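Local coordinates for hydrolase family protein (Deinococcus radiodurans R1, PDB 3CNH) that probably acts as a phosphatase, being a predicted hydrolase of the haloacid dehalogenase-like superfamily, at residues Arg103-Asn115 with Phe127-Lys141. Numbering follows the deposited sequence. Where two conformers were deposited one is given.
Sequences RMYSLNNEGRDLN and FLLAFFTSSALGVMK. With PO4 (phosphate ion), chain D.
Lys141 reaches between Leu107 and the bound phosphate, its NZ donating to Leu107 O at 3.0 Å and to phosphate O1, while Asp10 and Asp165 form salt bridges with the same ammonium. Asn109 N also donates to O1, in a nearly straight bond (174°). The Asn109 amide pairs with both backbone polar atoms of Lys141: OD1 accepts Lys141 N on a lone pair in its carbonyl plane, and ND2, with Lys141 O close to its own amide plane, donates to that oxygen at 2.9 Å. On the sheet face shared with Ser106 and Thr133, Asn108 OD1 accepts Ser106 OG and Thr133 OG1 from opposite faces of its plane, each at 2.8 Å; chi1 of 71°, with CG between backbone N and carbonyl carbon, brings the amide there. Asn108 ND2 continues to Asn115 OD1, and Asn115 ND2 bonds weakly to Thr133 OG1. A leucine at Asn108 would probably leave both hydroxyls without their shared acceptor and the Asn115 amide less firmly held. Farther on, Ser135 OG donates to Glu110 O at 2.7 Å. Parallel bridges pair strands 103-108 and 131-133 within a beta-alpha-beta unit. On the other face, Phe132 CE2 packs on Tyr105 CB (3.6 Å), the two rings near parallel but slid apart. The Lys141 ammonium and the N-H groups of Asn109 and Gly12 thus gather in loops around an anion beside the sodium site, consistent with a haloacid dehalogenase-type phosphatase active site.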
loop_
_atom_site.group_PDB
_atom_site.type_symbol
_atom_site.label_atom_id
_atom_site.label_comp_id
_atom_site.label_asym_id
_atom_site.label_seq_id
_atom_site.Cartn_x
_atom_site.Cartn_y
_atom_site.Cartn_z
ATOM N N ARG A 103 12.645 -10.304 9.667
ATOM C CA ARG A 103 12.684 -8.872 9.367
ATOM C C ARG A 103 11.754 -8.645 8.193
ATOM O O ARG A 103 11.846 -9.291 7.153
ATOM C CB ARG A 103 14.080 -8.422 8.979
ATOM C CG ARG A 103 15.083 -8.439 10.124
ATOM C CD ARG A 103 16.419 -7.950 9.643
ATOM N NE ARG A 103 17.382 -7.939 10.736
ATOM C CZ ARG A 103 18.628 -7.510 10.584
ATOM N NH1 ARG A 103 19.014 -7.051 9.413
ATOM N NH2 ARG A 103 19.458 -7.523 11.605
HETATM N N MSE A 104 10.856 -7.697 8.381
HETATM C CA MSE A 104 9.844 -7.394 7.383
HETATM C C MSE A 104 9.660 -5.899 7.224
HETATM O O MSE A 104 9.811 -5.120 8.159
HETATM C CB MSE A 104 8.525 -8.090 7.756
HETATM C CG MSE A 104 8.733 -9.525 8.181
HETATM SE SE MSE A 104 7.108 -10.601 8.250
HETATM C CE MSE A 104 5.990 -9.256 9.091
ATOM N N TYR A 105 9.284 -5.523 6.014
ATOM C CA TYR A 105 9.174 -4.118 5.620
ATOM C C TYR A 105 7.983 -3.947 4.692
ATOM O O TYR A 105 7.557 -4.905 4.058
ATOM C CB TYR A 105 10.440 -3.719 4.828
ATOM C CG TYR A 105 11.747 -4.086 5.495
ATOM C CD1 TYR A 105 12.308 -5.330 5.323
ATOM C CD2 TYR A 105 12.407 -3.190 6.309
ATOM C CE1 TYR A 105 13.488 -5.679 5.983
ATOM C CE2 TYR A 105 13.590 -3.500 6.936
ATOM C CZ TYR A 105 14.141 -4.757 6.773
ATOM O OH TYR A 105 15.323 -5.098 7.426
ATOM N N SER A 106 7.415 -2.746 4.655
ATOM C CA SER A 106 6.388 -2.490 3.623
ATOM C C SER A 106 7.084 -2.059 2.363
ATOM O O SER A 106 8.172 -1.457 2.374
ATOM C CB SER A 106 5.326 -1.431 4.010
ATOM O OG SER A 106 5.777 -0.106 3.764
ATOM N N LEU A 107 6.391 -2.323 1.270
ATOM C CA LEU A 107 6.780 -1.803 -0.057
ATOM C C LEU A 107 5.440 -1.542 -0.729
ATOM O O LEU A 107 4.767 -2.469 -1.178
ATOM C CB LEU A 107 7.659 -2.784 -0.838
ATOM C CG LEU A 107 8.257 -2.191 -2.106
ATOM C CD1 LEU A 107 9.318 -1.119 -1.764
ATOM C CD2 LEU A 107 8.895 -3.226 -3.036
ATOM N N ASN A 108 5.004 -0.294 -0.663
ATOM C CA ASN A 108 3.610 0.021 -0.973
ATOM C C ASN A 108 3.404 1.389 -1.509
ATOM O O ASN A 108 4.247 2.278 -1.338
ATOM C CB ASN A 108 2.747 -0.124 0.302
ATOM C CG ASN A 108 3.001 0.986 1.332
ATOM O OD1 ASN A 108 4.115 1.151 1.841
ATOM N ND2 ASN A 108 1.943 1.743 1.657
ATOM N N ASN A 109 2.318 1.503 -2.258
ATOM C CA ASN A 109 1.903 2.790 -2.838
ATOM C C ASN A 109 0.783 3.422 -2.028
ATOM O O ASN A 109 -0.297 2.857 -1.874
ATOM C CB ASN A 109 1.376 2.608 -4.257
ATOM C CG ASN A 109 2.431 2.085 -5.246
ATOM O OD1 ASN A 109 3.650 2.078 -4.962
ATOM N ND2 ASN A 109 1.956 1.707 -6.465
ATOM N N GLU A 110 1.026 4.645 -1.579
ATOM C CA GLU A 110 0.047 5.340 -0.756
ATOM C C GLU A 110 0.490 6.747 -0.480
ATOM O O GLU A 110 1.670 7.005 -0.296
ATOM C CB GLU A 110 -0.110 4.670 0.603
ATOM C CG GLU A 110 -1.425 4.989 1.332
ATOM C CD GLU A 110 -2.611 4.312 0.659
ATOM O OE1 GLU A 110 -2.691 3.081 0.729
ATOM O OE2 GLU A 110 -3.451 5.011 0.053
ATOM N N GLY A 111 -0.474 7.664 -0.544
ATOM C CA GLY A 111 -0.232 9.023 -0.113
ATOM C C GLY A 111 0.194 9.032 1.352
ATOM O O GLY A 111 -0.161 8.162 2.143
ATOM N N ARG A 112 0.934 10.066 1.714
ATOM C CA ARG A 112 1.506 10.163 3.067
ATOM C C ARG A 112 0.475 10.140 4.190
ATOM O O ARG A 112 0.614 9.407 5.168
ATOM C CB ARG A 112 2.362 11.437 3.193
ATOM C CG ARG A 112 3.018 11.648 4.552
ATOM C CD ARG A 112 3.659 13.047 4.580
ATOM N NE ARG A 112 3.998 13.525 5.920
ATOM C CZ ARG A 112 5.015 13.090 6.659
ATOM N NH1 ARG A 112 5.785 12.097 6.243
ATOM N NH2 ARG A 112 5.232 13.621 7.855
ATOM N N ASP A 113 -0.546 10.974 4.055
ATOM C CA ASP A 113 -1.504 11.109 5.142
ATOM C C ASP A 113 -2.279 9.817 5.411
ATOM O O ASP A 113 -2.341 9.333 6.571
ATOM C CB ASP A 113 -2.406 12.326 4.912
ATOM C CG ASP A 113 -1.626 13.635 4.905
ATOM O OD1 ASP A 113 -0.738 13.854 5.764
ATOM O OD2 ASP A 113 -1.897 14.437 4.010
ATOM N N LEU A 114 -2.786 9.201 4.363
ATOM C CA LEU A 114 -3.517 7.927 4.526
ATOM C C LEU A 114 -2.569 6.851 4.990
ATOM O O LEU A 114 -2.915 6.023 5.812
ATOM C CB LEU A 114 -4.241 7.430 3.274
ATOM C CG LEU A 114 -5.560 8.102 2.901
ATOM C CD1 LEU A 114 -6.157 7.428 1.644
ATOM C CD2 LEU A 114 -6.527 8.072 4.051
ATOM N N ASN A 115 -1.363 6.873 4.476
ATOM C CA ASN A 115 -0.359 5.846 4.871
ATOM C C ASN A 115 -0.131 5.871 6.377
ATOM O O ASN A 115 -0.206 4.863 7.084
ATOM C CB ASN A 115 0.989 6.073 4.156
ATOM C CG ASN A 115 1.875 4.838 4.189
ATOM O OD1 ASN A 115 1.430 3.712 3.859
ATOM N ND2 ASN A 115 3.149 5.050 4.529
ATOM N N PHE A 127 5.133 -4.871 13.497
ATOM C CA PHE A 127 5.723 -6.015 12.779
ATOM C C PHE A 127 6.472 -5.669 11.491
ATOM O O PHE A 127 7.155 -6.526 10.921
ATOM C CB PHE A 127 4.684 -7.121 12.553
ATOM C CG PHE A 127 3.501 -6.696 11.727
ATOM C CD1 PHE A 127 3.519 -6.821 10.362
ATOM C CD2 PHE A 127 2.359 -6.194 12.330
ATOM C CE1 PHE A 127 2.419 -6.431 9.602
ATOM C CE2 PHE A 127 1.268 -5.818 11.587
ATOM C CZ PHE A 127 1.296 -5.932 10.218
ATOM N N LEU A 128 6.361 -4.415 11.059
ATOM C CA LEU A 128 7.104 -3.926 9.905
ATOM C C LEU A 128 8.107 -2.906 10.440
ATOM O O LEU A 128 7.741 -1.919 11.101
ATOM C CB LEU A 128 6.206 -3.316 8.817
ATOM C CG LEU A 128 5.121 -4.256 8.284
ATOM C CD1 LEU A 128 4.180 -3.544 7.282
ATOM C CD2 LEU A 128 5.770 -5.538 7.718
ATOM N N LEU A 129 9.361 -3.114 10.054
ATOM C CA LEU A 129 10.512 -2.358 10.573
ATOM C C LEU A 129 10.722 -1.024 9.883
ATOM O O LEU A 129 11.330 -0.119 10.415
ATOM C CB LEU A 129 11.789 -3.224 10.518
ATOM C CG LEU A 129 11.663 -4.593 11.193
ATOM C CD1 LEU A 129 12.918 -5.358 10.877
ATOM C CD2 LEU A 129 11.400 -4.460 12.709
ATOM N N ALA A 130 10.249 -0.937 8.655
ATOM C CA ALA A 130 10.326 0.295 7.882
ATOM C C ALA A 130 9.275 0.232 6.806
ATOM O O ALA A 130 8.813 -0.847 6.435
ATOM C CB ALA A 130 11.702 0.562 7.300
ATOM N N PHE A 131 8.938 1.398 6.311
ATOM C CA PHE A 131 7.859 1.540 5.364
ATOM C C PHE A 131 8.364 2.205 4.095
ATOM O O PHE A 131 8.488 3.414 4.040
ATOM C CB PHE A 131 6.715 2.347 5.980
ATOM C CG PHE A 131 6.012 1.617 7.097
ATOM C CD1 PHE A 131 6.539 1.611 8.372
ATOM C CD2 PHE A 131 4.862 0.895 6.832
ATOM C CE1 PHE A 131 5.912 0.911 9.385
ATOM C CE2 PHE A 131 4.214 0.183 7.821
ATOM C CZ PHE A 131 4.765 0.153 9.109
ATOM N N PHE A 132 8.655 1.375 3.100
ATOM C CA PHE A 132 9.190 1.854 1.814
ATOM C C PHE A 132 7.995 2.192 0.941
ATOM O O PHE A 132 7.556 1.433 0.089
ATOM C CB PHE A 132 10.121 0.805 1.199
ATOM C CG PHE A 132 11.228 0.387 2.128
ATOM C CD1 PHE A 132 11.926 1.304 2.865
ATOM C CD2 PHE A 132 11.561 -0.946 2.244
ATOM C CE1 PHE A 132 12.954 0.901 3.745
ATOM C CE2 PHE A 132 12.612 -1.355 3.111
ATOM C CZ PHE A 132 13.280 -0.430 3.874
ATOM N N THR A 133 7.477 3.367 1.237
ATOM C CA THR A 133 6.230 3.858 0.677
ATOM C C THR A 133 6.465 4.874 -0.432
ATOM O O THR A 133 7.358 5.725 -0.349
ATOM C CB THR A 133 5.370 4.473 1.760
ATOM O OG1 THR A 133 5.188 3.537 2.840
ATOM C CG2 THR A 133 4.012 4.926 1.188
ATOM N N SER A 134 5.623 4.796 -1.451
ATOM C CA SER A 134 5.780 5.663 -2.632
ATOM C C SER A 134 5.898 7.144 -2.330
ATOM O O SER A 134 6.665 7.859 -2.959
ATOM C CB SER A 134 4.616 5.469 -3.616
ATOM O OG SER A 134 3.368 5.709 -2.972
ATOM N N SER A 135 5.095 7.588 -1.383
ATOM C CA SER A 135 5.005 9.029 -1.036
ATOM C C SER A 135 6.237 9.509 -0.294
ATOM O O SER A 135 6.514 10.698 -0.230
ATOM C CB SER A 135 3.712 9.335 -0.302
ATOM O OG SER A 135 3.558 8.521 0.853
ATOM N N ALA A 136 6.975 8.565 0.270
ATOM C CA ALA A 136 8.242 8.896 0.919
ATOM C C ALA A 136 9.428 8.869 -0.045
ATOM O O ALA A 136 10.351 9.651 0.079
ATOM C CB ALA A 136 8.505 7.928 2.097
ATOM N N LEU A 137 9.382 7.926 -0.989
ATOM C CA LEU A 137 10.514 7.617 -1.866
ATOM C C LEU A 137 10.471 8.228 -3.242
ATOM O O LEU A 137 11.487 8.287 -3.936
ATOM C CB LEU A 137 10.662 6.103 -1.999
ATOM C CG LEU A 137 11.025 5.450 -0.651
ATOM C CD1 LEU A 137 11.037 3.913 -0.770
ATOM C CD2 LEU A 137 12.353 5.929 -0.065
ATOM N N GLY A 138 9.293 8.672 -3.653
ATOM C CA GLY A 138 9.181 9.337 -4.965
ATOM C C GLY A 138 9.177 8.439 -6.194
ATOM O O GLY A 138 9.300 8.911 -7.327
ATOM N N VAL A 139 8.992 7.159 -5.946
ATOM C CA VAL A 139 8.809 6.125 -6.997
ATOM C C VAL A 139 7.718 5.198 -6.489
ATOM O O VAL A 139 7.437 5.166 -5.297
ATOM C CB VAL A 139 10.104 5.330 -7.392
ATOM C CG1 VAL A 139 11.012 6.202 -8.285
ATOM C CG2 VAL A 139 10.812 4.896 -6.150
HETATM N N MSE A 140 7.091 4.472 -7.403
HETATM C CA MSE A 140 5.953 3.610 -7.073
HETATM C C MSE A 140 6.043 2.258 -7.777
HETATM O O MSE A 140 6.617 2.129 -8.849
HETATM C CB MSE A 140 4.627 4.296 -7.473
HETATM C CG MSE A 140 4.485 4.335 -8.937
HETATM SE SE MSE A 140 2.722 5.047 -9.490
HETATM C CE MSE A 140 3.051 6.624 -9.018
ATOM N N LYS A 141 5.509 1.234 -7.132
ATOM C CA LYS A 141 5.314 -0.027 -7.810
ATOM C C LYS A 141 4.424 0.318 -8.999
ATOM O O LYS A 141 3.540 1.170 -8.875
ATOM C CB LYS A 141 4.600 -1.027 -6.894
ATOM C CG LYS A 141 5.379 -1.438 -5.695
ATOM C CD LYS A 141 4.612 -2.487 -4.855
ATOM C CE LYS A 141 3.365 -1.941 -4.302
ATOM N NZ LYS A 141 2.693 -2.805 -3.300
HETATM P P PO4 D . -0.558 -0.669 -1.874
HETATM O O1 PO4 D . 0.701 -0.658 -2.611
HETATM O O2 PO4 D . -1.430 -1.832 -2.364
HETATM O O3 PO4 D . -0.454 -0.584 -0.344
HETATM O O4 PO4 D . -1.440 0.525 -2.242
HETATM O O HOH W 1 9.848 -7.514 11.210
#